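Long-range contacts in penicillin-binding protein 2B (Streptococcus pneumoniae, PDB 2WAD), which is a penicillin-binding transpeptidase that probably cross-links the peptides of adjacent glycan strands in cell-wall peptidoglycan as part of the elongasome: residues G278-E284 / E297-S303; P350-V355 / L542-I546; Q411-Q416 / Y460-V466. All coordinates share one frame; numbering follows the deposited sequence.

Interaction 1: residues G278-E284 / E297-S303. Unlike the reference sequence in segment 278-284: Pro281 (reference Ser). Unlike the reference sequence in segment 297-303: Glu297 (reference Asp), Asn298 (reference Thr).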
ATOM      1  N   GLY A 278     -13.360  -4.804 -15.198  1.00 42.97           N
ATOM      2  CA  GLY A 278     -13.905  -4.777 -16.545  1.00 46.05           C
ATOM      3  C   GLY A 278     -15.311  -4.208 -16.559  1.00 48.10           C
ATOM      4  O   GLY A 278     -16.080  -4.398 -15.618  1.00 48.27           O
ATOM      5  N   LYS A 279     -15.644  -3.488 -17.624  1.00 49.45           N
ATOM      6  CA  LYS A 279     -17.017  -3.045 -17.828  1.00 50.80           C
ATOM      7  C   LYS A 279     -17.832  -4.236 -18.330  1.00 49.85           C
ATOM      8  O   LYS A 279     -17.451  -4.908 -19.286  1.00 49.43           O
ATOM      9  CB  LYS A 279     -17.072  -1.891 -18.830  1.00 51.75           C
ATOM     10  CG  LYS A 279     -18.467  -1.345 -19.086  1.00 55.68           C
ATOM     11  CD  LYS A 279     -18.545  -0.630 -20.433  1.00 61.01           C
ATOM     12  CE  LYS A 279     -19.988  -0.365 -20.853  1.00 59.84           C
ATOM     13  NZ  LYS A 279     -20.681  -1.602 -21.335  1.00 60.73           N
ATOM     14  N   ARG A 280     -18.956  -4.503 -17.680  1.00 50.42           N
ATOM     15  CA  ARG A 280     -19.686  -5.749 -17.925  1.00 52.90           C
ATOM     16  C   ARG A 280     -20.608  -5.745 -19.140  1.00 51.76           C
ATOM     17  O   ARG A 280     -21.256  -4.733 -19.409  1.00 51.46           O
ATOM     18  CB  ARG A 280     -20.514  -6.077 -16.688  1.00 54.09           C
ATOM     19  CG  ARG A 280     -19.752  -5.905 -15.397  1.00 53.80           C
ATOM     20  CD  ARG A 280     -20.540  -6.530 -14.274  1.00 61.68           C
ATOM     21  NE  ARG A 280     -19.843  -6.424 -12.998  1.00 71.97           N
ATOM     22  CZ  ARG A 280     -20.152  -7.139 -11.920  1.00 77.33           C
ATOM     23  NH1 ARG A 280     -21.153  -8.016 -11.960  1.00 74.16           N
ATOM     24  NH2 ARG A 280     -19.455  -6.960 -10.803  1.00 78.15           N
ATOM     25  N   PRO A 281     -20.675  -6.870 -19.883  1.00 52.01           N
ATOM     26  CA  PRO A 281     -21.815  -6.971 -20.799  1.00 49.99           C
ATOM     27  C   PRO A 281     -23.134  -7.146 -20.037  1.00 49.84           C
ATOM     28  O   PRO A 281     -23.186  -7.837 -19.014  1.00 47.78           O
ATOM     29  CB  PRO A 281     -21.501  -8.211 -21.654  1.00 49.31           C
ATOM     30  CG  PRO A 281     -20.039  -8.418 -21.539  1.00 51.43           C
ATOM     31  CD  PRO A 281     -19.649  -7.894 -20.161  1.00 52.97           C
ATOM     32  N   VAL A 282     -24.189  -6.501 -20.533  1.00 48.76           N
ATOM     33  CA  VAL A 282     -25.525  -6.582 -19.947  1.00 47.83           C
ATOM     34  C   VAL A 282     -26.532  -6.927 -21.045  1.00 47.89           C
ATOM     35  O   VAL A 282     -26.491  -6.376 -22.148  1.00 47.93           O
ATOM     36  CB  VAL A 282     -25.955  -5.251 -19.286  1.00 48.88           C
ATOM     37  CG1 VAL A 282     -27.457  -5.226 -19.049  1.00 49.10           C
ATOM     38  CG2 VAL A 282     -25.210  -4.994 -17.972  1.00 47.92           C
ATOM     39  N   LYS A 283     -27.436  -7.851 -20.744  1.00 46.37           N
ATOM     40  CA  LYS A 283     -28.422  -8.312 -21.715  1.00 44.09           C
ATOM     41  C   LYS A 283     -29.792  -8.322 -21.063  1.00 43.10           C
ATOM     42  O   LYS A 283     -29.913  -8.353 -19.838  1.00 41.09           O
ATOM     43  CB  LYS A 283     -28.083  -9.727 -22.188  1.00 43.72           C
ATOM     44  CG  LYS A 283     -26.791  -9.813 -22.978  1.00 48.22           C
ATOM     45  CD  LYS A 283     -26.638 -11.140 -23.715  1.00 52.86           C
ATOM     46  CE  LYS A 283     -25.769 -10.963 -24.955  1.00 54.68           C
ATOM     47  NZ  LYS A 283     -24.655  -9.991 -24.722  1.00 44.96           N
ATOM     48  N   GLU A 284     -30.835  -8.290 -21.882  1.00 43.62           N
ATOM     49  CA  GLU A 284     -32.157  -8.623 -21.375  1.00 44.32           C
ATOM     50  C   GLU A 284     -32.718  -9.816 -22.142  1.00 43.62           C
ATOM     51  O   GLU A 284     -32.676  -9.855 -23.373  1.00 44.65           O
ATOM     52  CB  GLU A 284     -33.086  -7.406 -21.339  1.00 45.66           C
ATOM     53  CG  GLU A 284     -32.719  -6.460 -20.200  1.00 53.37           C
ATOM     54  CD  GLU A 284     -33.684  -5.306 -19.980  1.00 63.86           C
ATOM     55  OE1 GLU A 284     -34.786  -5.306 -20.573  1.00 67.24           O
ATOM     56  OE2 GLU A 284     -33.322  -4.397 -19.193  1.00 68.85           O
ATOM     57  N   GLU A 297     -31.842  -9.856 -25.960  1.00 54.97           N
ATOM     58  CA  GLU A 297     -31.610  -8.461 -26.332  1.00 57.49           C
ATOM     59  C   GLU A 297     -30.493  -7.828 -25.483  1.00 58.38           C
ATOM     60  O   GLU A 297     -30.611  -7.692 -24.264  1.00 57.45           O
ATOM     61  CB  GLU A 297     -32.918  -7.664 -26.227  1.00 57.77           C
ATOM     62  CG  GLU A 297     -32.809  -6.165 -26.512  1.00 64.07           C
ATOM     63  CD  GLU A 297     -33.693  -5.294 -25.611  1.00 68.34           C
ATOM     64  OE1 GLU A 297     -34.042  -4.173 -26.037  1.00 67.76           O
ATOM     65  OE2 GLU A 297     -34.033  -5.703 -24.477  1.00 68.77           O
ATOM     66  N   ASN A 298     -29.394  -7.451 -26.128  1.00 59.53           N
ATOM     67  CA  ASN A 298     -28.282  -6.820 -25.421  1.00 61.78           C
ATOM     68  C   ASN A 298     -28.543  -5.343 -25.123  1.00 61.94           C
ATOM     69  O   ASN A 298     -29.285  -4.668 -25.841  1.00 63.47           O
ATOM     70  CB  ASN A 298     -26.978  -6.988 -26.203  1.00 61.78           C
ATOM     71  CG  ASN A 298     -27.080  -6.448 -27.615  1.00 64.49           C
ATOM     72  OD1 ASN A 298     -27.535  -5.322 -27.831  1.00 65.95           O
ATOM     73  ND2 ASN A 298     -26.665  -7.254 -28.586  1.00 63.49           N
ATOM     74  N   ILE A 299     -27.944  -4.850 -24.046  1.00 61.99           N
ATOM     75  CA  ILE A 299     -28.123  -3.468 -23.623  1.00 61.65           C
ATOM     76  C   ILE A 299     -26.765  -2.765 -23.556  1.00 62.29           C
ATOM     77  O   ILE A 299     -26.610  -1.637 -24.025  1.00 63.02           O
ATOM     78  CB  ILE A 299     -28.890  -3.392 -22.283  1.00 61.43           C
ATOM     79  CG1 ILE A 299     -30.355  -3.795 -22.492  1.00 62.38           C
ATOM     80  CG2 ILE A 299     -28.766  -2.008 -21.643  1.00 61.16           C
ATOM     81  CD1 ILE A 299     -31.258  -3.453 -21.324  1.00 64.42           C
ATOM     82  N   GLU A 300     -25.766  -3.435 -22.994  1.00 61.68           N
ATOM     83  CA  GLU A 300     -24.410  -2.901 -23.041  1.00 62.07           C
ATOM     84  C   GLU A 300     -23.402  -3.995 -23.334  1.00 60.81           C
ATOM     85  O   GLU A 300     -23.444  -5.076 -22.747  1.00 60.40           O
ATOM     86  CB  GLU A 300     -24.035  -2.198 -21.741  1.00 61.80           C
ATOM     87  CG  GLU A 300     -24.807  -0.925 -21.475  1.00 66.46           C
ATOM     88  CD  GLU A 300     -24.991  -0.692 -19.990  1.00 74.13           C
ATOM     89  OE1 GLU A 300     -24.145  -1.167 -19.201  1.00 79.93           O
ATOM     90  OE2 GLU A 300     -25.989  -0.042 -19.611  1.00 76.21           O
ATOM     91  N   GLU A 301     -22.504  -3.707 -24.268  1.00 60.27           N
ATOM     92  CA  GLU A 301     -21.417  -4.627 -24.545  1.00 60.71           C
ATOM     93  C   GLU A 301     -20.243  -4.329 -23.621  1.00 58.92           C
ATOM     94  O   GLU A 301     -20.033  -3.191 -23.199  1.00 56.40           O
ATOM     95  CB  GLU A 301     -21.024  -4.584 -26.017  1.00 61.46           C
ATOM     96  CG  GLU A 301     -22.173  -5.015 -26.918  1.00 67.67           C
ATOM     97  CD  GLU A 301     -21.813  -4.901 -28.378  1.00 75.37           C
ATOM     98  OE1 GLU A 301     -20.643  -4.557 -28.653  1.00 82.23           O
ATOM     99  OE2 GLU A 301     -22.688  -5.155 -29.234  1.00 78.36           O
ATOM    100  N   GLY A 302     -19.508  -5.380 -23.280  1.00 57.73           N
ATOM    101  CA  GLY A 302     -18.490  -5.269 -22.260  1.00 55.42           C
ATOM    102  C   GLY A 302     -17.152  -4.921 -22.867  1.00 53.75           C
ATOM    103  O   GLY A 302     -16.960  -5.048 -24.079  1.00 52.83           O
ATOM    104  N   SER A 303     -16.240  -4.502 -21.994  1.00 50.53           N
ATOM    105  CA  SER A 303     -14.865  -4.198 -22.359  1.00 47.86           C
ATOM    106  C   SER A 303     -13.911  -4.481 -21.200  1.00 45.98           C
ATOM    107  O   SER A 303     -14.282  -4.381 -20.024  1.00 44.25           O
ATOM    108  CB  SER A 303     -14.731  -2.730 -22.774  1.00 48.15           C
ATOM    109  OG  SER A 303     -15.279  -1.871 -21.787  1.00 48.20           O
TER
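Val282 and Glu284 face Glu300 and Glu297 in antiparallel hydrogen-bonded pairs, the two segments running 177° apart, and the register slips by one residue between these pairs. At the slip Val282 O accepts two backbone bonds, from Ile299 N (2.8 Å) and from Glu300 N (3.1 Å), both donors arriving from the same face of the carbonyl plane. Val282 N returns a bond of 2.7 Å to Glu300 O. Farther along, Lys279 and Ser303 pair once more, and between the two regions Pro281 lays its ring against the bare backbone of Gly302, with CG 3.5 Å from Gly302 N.

Lys279 runs extended as far as CE and then bends (chi4 -75°), which sets NZ above the carbonyl plane of Glu301; the NZ to Glu301 O distance of 2.5 Å is too short to trust in detail. The same chain crosses Glu300 at about a right angle, its NZ 4.1 Å from Glu300 OE1, near enough for attraction but not a salt bridge. Glu284 and Glu297 lie side by side with carboxylate planes 76° apart; Glu284 OE1 and Glu297 OE2 come within 4.0 Å, which may raise the proton affinity of one of them. Ile299 CD1 reaches across to Glu284 CG at 3.5 Å. Lys283 and Asn298 occupy the other face of the sheet.

On its far edge 282-284 pairs with strand 51-55, and Arg280 turns away to a salt bridge with Asp261. The arrangement is a beta hairpin with a classic beta bulge, in a three-stranded antiparallel sheet of the N-terminal part of the chain.

Interaction 2: residues P350-V355 / L542-I546. Unlike the reference sequence in segment 350-355: Gln351 (reference Lys). Unlike the reference sequence in segment 542-546: Leu542 (reference Val), His545 (reference Arg).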
ATOM      1  N   PRO A 350       9.359  15.987  -5.713  1.00 31.68           N
ATOM      2  CA  PRO A 350       8.785  16.988  -4.792  1.00 33.82           C
ATOM      3  C   PRO A 350       7.861  17.985  -5.503  1.00 37.08           C
ATOM      4  O   PRO A 350       7.153  18.753  -4.831  1.00 37.99           O
ATOM      5  CB  PRO A 350      10.012  17.770  -4.302  1.00 32.72           C
ATOM      6  CG  PRO A 350      11.012  17.642  -5.533  1.00 28.65           C
ATOM      7  CD  PRO A 350      10.781  16.242  -6.024  1.00 29.27           C
ATOM      8  N   GLN A 351       7.862  17.987  -6.834  1.00 36.71           N
ATOM      9  CA  GLN A 351       7.000  18.922  -7.581  1.00 40.79           C
ATOM     10  C   GLN A 351       5.597  18.351  -7.769  1.00 37.62           C
ATOM     11  O   GLN A 351       4.664  19.096  -8.009  1.00 36.56           O
ATOM     12  CB  GLN A 351       7.610  19.267  -8.957  1.00 40.66           C
ATOM     13  CG  GLN A 351       8.805  20.237  -8.886  1.00 46.39           C
ATOM     14  CD  GLN A 351       9.494  20.489 -10.243  1.00 63.56           C
ATOM     15  OE1 GLN A 351       9.191  19.830 -11.240  1.00 65.30           O
ATOM     16  NE2 GLN A 351      10.432  21.445 -10.277  1.00 58.40           N
ATOM     17  N   THR A 352       5.453  17.031  -7.689  1.00 37.02           N
ATOM     18  CA  THR A 352       4.195  16.382  -8.071  1.00 37.93           C
ATOM     19  C   THR A 352       3.729  15.280  -7.112  1.00 38.90           C
ATOM     20  O   THR A 352       2.570  14.865  -7.146  1.00 39.51           O
ATOM     21  CB  THR A 352       4.282  15.713  -9.456  1.00 39.87           C
ATOM     22  OG1 THR A 352       5.105  14.537  -9.373  1.00 41.70           O
ATOM     23  CG2 THR A 352       4.787  16.694 -10.526  1.00 38.48           C
ATOM     24  N   GLY A 353       4.627  14.777  -6.270  1.00 35.62           N
ATOM     25  CA  GLY A 353       4.239  13.690  -5.380  1.00 33.95           C
ATOM     26  C   GLY A 353       4.471  12.330  -6.019  1.00 33.25           C
ATOM     27  O   GLY A 353       4.299  11.306  -5.353  1.00 33.50           O
ATOM     28  N   ALA A 354       4.916  12.309  -7.273  1.00 30.02           N
ATOM     29  CA  ALA A 354       5.197  11.037  -7.933  1.00 33.89           C
ATOM     30  C   ALA A 354       6.208  10.207  -7.153  1.00 33.28           C
ATOM     31  O   ALA A 354       7.210  10.754  -6.697  1.00 32.86           O
ATOM     32  CB  ALA A 354       5.706  11.266  -9.352  1.00 35.89           C
ATOM     33  N   VAL A 355       5.960   8.906  -7.015  1.00 31.82           N
ATOM     34  CA  VAL A 355       6.875   8.032  -6.280  1.00 32.86           C
ATOM     35  C   VAL A 355       7.941   7.503  -7.233  1.00 33.07           C
ATOM     36  O   VAL A 355       7.614   6.841  -8.213  1.00 32.07           O
ATOM     37  CB  VAL A 355       6.156   6.869  -5.551  1.00 31.86           C
ATOM     38  CG1 VAL A 355       7.175   5.814  -5.076  1.00 32.26           C
ATOM     39  CG2 VAL A 355       5.388   7.400  -4.325  1.00 30.21           C
ATOM     40  N   LEU A 542       2.608  17.466  -0.538  1.00 35.70           N
ATOM     41  CA  LEU A 542       1.911  16.811  -1.633  1.00 35.17           C
ATOM     42  C   LEU A 542       1.721  15.332  -1.321  1.00 37.75           C
ATOM     43  O   LEU A 542       2.605  14.693  -0.755  1.00 34.40           O
ATOM     44  CB  LEU A 542       2.722  16.966  -2.916  1.00 35.59           C
ATOM     45  CG  LEU A 542       2.965  18.356  -3.529  1.00 38.29           C
ATOM     46  CD1 LEU A 542       3.589  18.187  -4.931  1.00 31.70           C
ATOM     47  CD2 LEU A 542       1.680  19.197  -3.628  1.00 31.93           C
ATOM     48  N   ALA A 543       0.544  14.795  -1.639  1.00 38.07           N
ATOM     49  CA  ALA A 543       0.311  13.376  -1.455  1.00 35.59           C
ATOM     50  C   ALA A 543       1.214  12.625  -2.423  1.00 35.44           C
ATOM     51  O   ALA A 543       1.271  12.951  -3.615  1.00 34.46           O
ATOM     52  CB  ALA A 543      -1.156  13.018  -1.725  1.00 35.66           C
ATOM     53  N   PRO A 544       1.898  11.585  -1.917  1.00 35.77           N
ATOM     54  CA  PRO A 544       2.698  10.719  -2.769  1.00 35.89           C
ATOM     55  C   PRO A 544       1.770   9.800  -3.549  1.00 36.81           C
ATOM     56  O   PRO A 544       0.740   9.377  -3.035  1.00 35.39           O
ATOM     57  CB  PRO A 544       3.571   9.917  -1.788  1.00 36.81           C
ATOM     58  CG  PRO A 544       3.141  10.284  -0.420  1.00 37.39           C
ATOM     59  CD  PRO A 544       1.913  11.166  -0.509  1.00 34.53           C
ATOM     60  N   HIS A 545       2.081   9.568  -4.819  1.00 37.60           N
ATOM     61  CA  HIS A 545       1.195   8.747  -5.624  1.00 38.72           C
ATOM     62  C   HIS A 545       2.077   7.822  -6.456  1.00 39.31           C
ATOM     63  O   HIS A 545       3.068   8.270  -7.044  1.00 38.33           O
ATOM     64  CB  HIS A 545       0.167   9.560  -6.445  1.00 36.89           C
ATOM     65  CG  HIS A 545       0.754  10.517  -7.441  1.00 37.18           C
ATOM     66  ND1 HIS A 545       0.934  10.190  -8.767  1.00 39.98           N
ATOM     67  CD2 HIS A 545       1.142  11.807  -7.316  1.00 33.66           C
ATOM     68  CE1 HIS A 545       1.436  11.230  -9.409  1.00 42.01           C
ATOM     69  NE2 HIS A 545       1.578  12.223  -8.547  1.00 38.66           N
ATOM     70  N   ILE A 546       1.739   6.535  -6.424  1.00 36.50           N
ATOM     71  CA  ILE A 546       2.486   5.503  -7.123  1.00 34.45           C
ATOM     72  C   ILE A 546       1.961   5.351  -8.555  1.00 38.02           C
ATOM     73  O   ILE A 546       2.691   4.939  -9.468  1.00 37.85           O
ATOM     74  CB  ILE A 546       2.336   4.164  -6.374  1.00 31.44           C
ATOM     75  CG1 ILE A 546       2.911   4.252  -4.966  1.00 31.27           C
ATOM     76  CG2 ILE A 546       3.030   3.042  -7.139  1.00 33.98           C
ATOM     77  CD1 ILE A 546       2.342   3.242  -3.972  1.00 22.30           C
TER
HETATM   78  O   HOH W   1       0.096  14.460  -5.335  1.00 39.06           O
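His545 lays one ring face over Ala354 CA, a CH-pi contact 4.0 Å from the His545 ring centroid, and meets Thr352 O at its edge, where NE2 makes a weak, bent bond of 3.2 Å. Its CG sits between the backbone N and the carbonyl carbon (chi1 61°), a rotation that brings the imidazole close to the 350-355 loop. ND1 is held by Val547 O, and with NE2 adding its weak second tie the ring's rotation would be limited; both nitrogens could donate fully only if the imidazole were protonated.

Thr352 turns its hydroxyl back onto its own loop (chi1 72°): OG1 accepts from Ala354 N at 3.1 Å, an ST turn. A water donates to both Thr352 O and Ala543 O, bridging the segments. Leu542 pushes CD1 against the loop backbone, 3.4 Å from Gln351 O. At the other end Val355 CG2 touches both Pro544 CB (4.0 Å) and Ile546 CG1. Two backbone bonds hold the register, His545 N to Gly353 O (2.9 Å) and Val355 N to His545 O (3.0 Å).

Thr311 OG1 hydrogen-bonds with the carbonyls of both Val355 and Ile546, which must share its one proton. The contact thus docks the turn between two neighbouring antiparallel strands, 342-348 and 355-363, of the central sheet of the transpeptidase fold onto the connection entering strand 547-553 of a second, mixed sheet.

Interaction 3: residues Q411-Q416 / Y460-V466. Unlike the reference sequence in segment 411-416: Pro412 (reference Ser).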
ATOM      1  N   GLN A 411      24.718  25.425  24.526  1.00 43.26           N
ATOM      2  CA  GLN A 411      25.244  25.069  25.847  1.00 43.82           C
ATOM      3  C   GLN A 411      24.543  23.775  26.257  1.00 43.89           C
ATOM      4  O   GLN A 411      23.483  23.440  25.708  1.00 42.16           O
ATOM      5  CB  GLN A 411      24.898  26.176  26.858  1.00 43.04           C
ATOM      6  CG  GLN A 411      23.404  26.516  26.825  1.00 41.79           C
ATOM      7  CD  GLN A 411      23.044  27.770  27.601  1.00 43.01           C
ATOM      8  OE1 GLN A 411      23.582  28.004  28.677  1.00 49.64           O
ATOM      9  NE2 GLN A 411      22.135  28.582  27.056  1.00 39.24           N
ATOM     10  N   PRO A 412      25.128  23.032  27.209  1.00 44.72           N
ATOM     11  CA  PRO A 412      24.394  21.870  27.711  1.00 43.94           C
ATOM     12  C   PRO A 412      23.094  22.374  28.334  1.00 42.77           C
ATOM     13  O   PRO A 412      23.074  23.474  28.858  1.00 43.10           O
ATOM     14  CB  PRO A 412      25.302  21.282  28.799  1.00 44.19           C
ATOM     15  CG  PRO A 412      26.649  21.983  28.661  1.00 48.29           C
ATOM     16  CD  PRO A 412      26.409  23.259  27.902  1.00 46.96           C
ATOM     17  N   ILE A 413      22.026  21.585  28.283  1.00 40.89           N
ATOM     18  CA  ILE A 413      20.747  22.035  28.778  1.00 41.58           C
ATOM     19  C   ILE A 413      20.514  21.242  30.042  1.00 41.50           C
ATOM     20  O   ILE A 413      20.514  20.021  30.007  1.00 44.20           O
ATOM     21  CB  ILE A 413      19.596  21.713  27.808  1.00 44.15           C
ATOM     22  CG1 ILE A 413      19.805  22.364  26.433  1.00 42.83           C
ATOM     23  CG2 ILE A 413      18.245  21.975  28.465  1.00 43.34           C
ATOM     24  CD1 ILE A 413      20.199  23.814  26.447  1.00 37.58           C
ATOM     25  N   VAL A 414      20.348  21.943  31.156  1.00 40.39           N
ATOM     26  CA  VAL A 414      20.264  21.292  32.459  1.00 41.39           C
ATOM     27  C   VAL A 414      18.973  21.668  33.178  1.00 40.66           C
ATOM     28  O   VAL A 414      18.819  22.808  33.624  1.00 42.16           O
ATOM     29  CB  VAL A 414      21.486  21.655  33.359  1.00 41.93           C
ATOM     30  CG1 VAL A 414      21.424  20.830  34.643  1.00 41.31           C
ATOM     31  CG2 VAL A 414      22.789  21.352  32.628  1.00 41.09           C
ATOM     32  N   PHE A 415      18.048  20.720  33.260  1.00 41.53           N
ATOM     33  CA  PHE A 415      16.773  20.921  33.941  1.00 43.42           C
ATOM     34  C   PHE A 415      16.829  20.057  35.201  1.00 44.08           C
ATOM     35  O   PHE A 415      17.390  18.961  35.145  1.00 40.79           O
ATOM     36  CB  PHE A 415      15.608  20.349  33.105  1.00 45.47           C
ATOM     37  CG  PHE A 415      15.434  20.957  31.732  1.00 45.72           C
ATOM     38  CD1 PHE A 415      15.150  22.309  31.568  1.00 40.20           C
ATOM     39  CD2 PHE A 415      15.505  20.148  30.603  1.00 41.94           C
ATOM     40  CE1 PHE A 415      14.973  22.868  30.298  1.00 42.76           C
ATOM     41  CE2 PHE A 415      15.316  20.685  29.333  1.00 43.65           C
ATOM     42  CZ  PHE A 415      15.035  22.042  29.169  1.00 42.63           C
ATOM     43  N   GLN A 416      16.219  20.522  36.296  1.00 43.99           N
ATOM     44  CA  GLN A 416      15.984  19.688  37.481  1.00 47.68           C
ATOM     45  C   GLN A 416      15.278  18.399  37.084  1.00 48.90           C
ATOM     46  O   GLN A 416      14.287  18.427  36.358  1.00 50.86           O
ATOM     47  CB  GLN A 416      15.102  20.401  38.522  1.00 46.54           C
ATOM     48  CG  GLN A 416      15.704  21.691  39.057  1.00 45.68           C
ATOM     49  CD  GLN A 416      17.010  21.451  39.792  1.00 47.54           C
ATOM     50  OE1 GLN A 416      17.183  20.398  40.407  1.00 40.42           O
ATOM     51  NE2 GLN A 416      17.935  22.422  39.734  1.00 37.25           N
ATOM     52  N   TYR A 460      14.994  29.418  28.941  1.00 42.22           N
ATOM     53  CA  TYR A 460      15.967  28.533  29.585  1.00 43.11           C
ATOM     54  C   TYR A 460      16.883  29.288  30.534  1.00 41.85           C
ATOM     55  O   TYR A 460      17.425  30.337  30.169  1.00 43.18           O
ATOM     56  CB  TYR A 460      16.818  27.716  28.590  1.00 42.62           C
ATOM     57  CG  TYR A 460      17.925  26.915  29.274  1.00 42.90           C
ATOM     58  CD1 TYR A 460      17.627  25.814  30.081  1.00 45.45           C
ATOM     59  CD2 TYR A 460      19.261  27.278  29.145  1.00 40.37           C
ATOM     60  CE1 TYR A 460      18.623  25.099  30.715  1.00 38.61           C
ATOM     61  CE2 TYR A 460      20.261  26.575  29.780  1.00 39.99           C
ATOM     62  CZ  TYR A 460      19.934  25.497  30.565  1.00 37.02           C
ATOM     63  OH  TYR A 460      20.918  24.760  31.165  1.00 39.59           O
ATOM     64  N   GLN A 461      17.023  28.756  31.745  1.00 43.23           N
ATOM     65  CA  GLN A 461      18.095  29.118  32.669  1.00 46.76           C
ATOM     66  C   GLN A 461      18.591  27.816  33.286  1.00 45.30           C
ATOM     67  O   GLN A 461      17.782  26.965  33.655  1.00 47.37           O
ATOM     68  CB  GLN A 461      17.613  30.038  33.804  1.00 49.17           C
ATOM     69  CG  GLN A 461      16.829  31.282  33.402  1.00 56.76           C
ATOM     70  CD  GLN A 461      17.681  32.300  32.661  1.00 67.03           C
ATOM     71  OE1 GLN A 461      18.900  32.346  32.836  1.00 70.29           O
ATOM     72  NE2 GLN A 461      17.044  33.121  31.823  1.00 68.75           N
ATOM     73  N   PRO A 462      19.917  27.664  33.406  1.00 43.61           N
ATOM     74  CA  PRO A 462      20.479  26.440  33.961  1.00 42.01           C
ATOM     75  C   PRO A 462      19.831  26.077  35.297  1.00 44.35           C
ATOM     76  O   PRO A 462      19.544  26.970  36.096  1.00 45.26           O
ATOM     77  CB  PRO A 462      21.967  26.781  34.151  1.00 40.58           C
ATOM     78  CG  PRO A 462      22.255  27.882  33.183  1.00 41.45           C
ATOM     79  CD  PRO A 462      20.949  28.680  33.100  1.00 43.02           C
ATOM     80  N   ASN A 463      19.580  24.787  35.515  1.00 45.55           N
ATOM     81  CA  ASN A 463      19.157  24.261  36.806  1.00 47.28           C
ATOM     82  C   ASN A 463      17.736  24.696  37.164  1.00 49.02           C
ATOM     83  O   ASN A 463      17.309  24.579  38.312  1.00 50.06           O
ATOM     84  CB  ASN A 463      20.134  24.669  37.932  1.00 48.88           C
ATOM     85  CG  ASN A 463      21.605  24.518  37.544  1.00 46.42           C
ATOM     86  OD1 ASN A 463      21.990  23.622  36.791  1.00 49.23           O
ATOM     87  ND2 ASN A 463      22.428  25.420  38.044  1.00 46.53           N
ATOM     88  N   MET A 464      16.996  25.203  36.190  1.00 48.35           N
ATOM     89  CA  MET A 464      15.599  25.548  36.414  1.00 49.93           C
ATOM     90  C   MET A 464      14.736  24.314  36.706  1.00 50.04           C
ATOM     91  O   MET A 464      14.986  23.230  36.159  1.00 47.82           O
ATOM     92  CB  MET A 464      15.053  26.288  35.189  1.00 49.45           C
ATOM     93  CG  MET A 464      15.039  25.422  33.912  1.00 52.60           C
ATOM     94  SD  MET A 464      14.410  26.303  32.460  1.00 50.41           S
ATOM     95  CE  MET A 464      12.938  27.114  33.102  1.00 53.17           C
ATOM     96  N   PHE A 465      13.752  24.497  37.589  1.00 48.88           N
ATOM     97  CA  PHE A 465      12.672  23.537  37.837  1.00 49.78           C
ATOM     98  C   PHE A 465      11.620  23.876  36.777  1.00 50.52           C
ATOM     99  O   PHE A 465      11.185  25.033  36.655  1.00 50.01           O
ATOM    100  CB  PHE A 465      12.042  23.719  39.236  1.00 50.41           C
ATOM    101  CG  PHE A 465      12.846  23.124  40.372  1.00 47.82           C
ATOM    102  CD1 PHE A 465      12.719  21.786  40.701  1.00 47.60           C
ATOM    103  CD2 PHE A 465      13.730  23.909  41.110  1.00 48.50           C
ATOM    104  CE1 PHE A 465      13.470  21.231  41.718  1.00 48.08           C
ATOM    105  CE2 PHE A 465      14.485  23.367  42.130  1.00 42.74           C
ATOM    106  CZ  PHE A 465      14.346  22.034  42.445  1.00 53.02           C
ATOM    107  N   VAL A 466      11.227  22.891  35.976  1.00 48.63           N
ATOM    108  CA  VAL A 466      10.285  23.192  34.904  1.00 49.96           C
ATOM    109  C   VAL A 466       8.820  22.999  35.294  1.00 50.35           C
ATOM    110  O   VAL A 466       8.429  21.936  35.785  1.00 51.64           O
ATOM    111  CB  VAL A 466      10.632  22.487  33.564  1.00 50.39           C
ATOM    112  CG1 VAL A 466       9.703  22.989  32.463  1.00 45.44           C
ATOM    113  CG2 VAL A 466      12.079  22.763  33.162  1.00 44.76           C
TER
HETATM  114  O   HOH W   2      23.328  25.263  31.074  1.00 44.51           O
HETATM  115  O   HOH W   3      12.270  20.662  35.727  1.00 53.73           O
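Val414 O accepts a hydrogen bond from the backbone N of Asn463, at the third position of a type II beta turn (Gln461 to Met464) that juts against the extended 411-416 loop. Tyr460 is the main bump: its CG lies anti to the backbone N (chi1 174°), which sends the ring out to the loop, with Ile413 CD1 over one face, Pro462 N over the other and the Gln411 amide at the edge, its plane 82° from the ring. Ile413 CG2 comes 3.9 Å from Tyr460 CE1. Tyr460 OH accepts from Val414 N (2.9 Å), and a water joins the same hydroxyl to Pro412 O.

Phe415 drops into the hollow on the inner side. Ile413 CG2 lies over one face of its ring, toward the rim, and Tyr460 CD1 sits beside it, 4.0 Å from Phe415 CE1. Val466 CG2 meets Phe415 CD1 at 3.5 Å, Met464 brings CG and its sulfur to the ring edge in a Met-aromatic contact, and Val449 of helix 445-455 and an edge-to-face Phe509 add to the pocket.

On the outer side Gln416 presses CG on Phe465, 3.3 Å above the ring centre. Gln416 then bends at chi2 (-63°), and its NE2 donates almost straight to Asn463 O at 2.7 Å, the acceptor lying in the Gln416 amide plane.

Interaction 2 is the buried one of the three, while interactions 1 and 3 lie at the surface on opposite sides of the chain's centre, their centres about 75 Å apart. No two of them touch or share a helix or strand. Interaction 1 joins sequence neighbours in a hairpin with charged side chains on both faces. Interactions 2 and 3 both fall in the transpeptidase region and join loops: 411-416 and 460-466 both belong to the long stretch of chain between 350-355 and 542-546. Interaction 2 relies on a few backbone bonds, branched apolar side chains, a proline and one imidazole; interaction 3 packs aromatic rings and glutamine side chains against a turn, while interaction 1 relies on backbone bonds and charged chains.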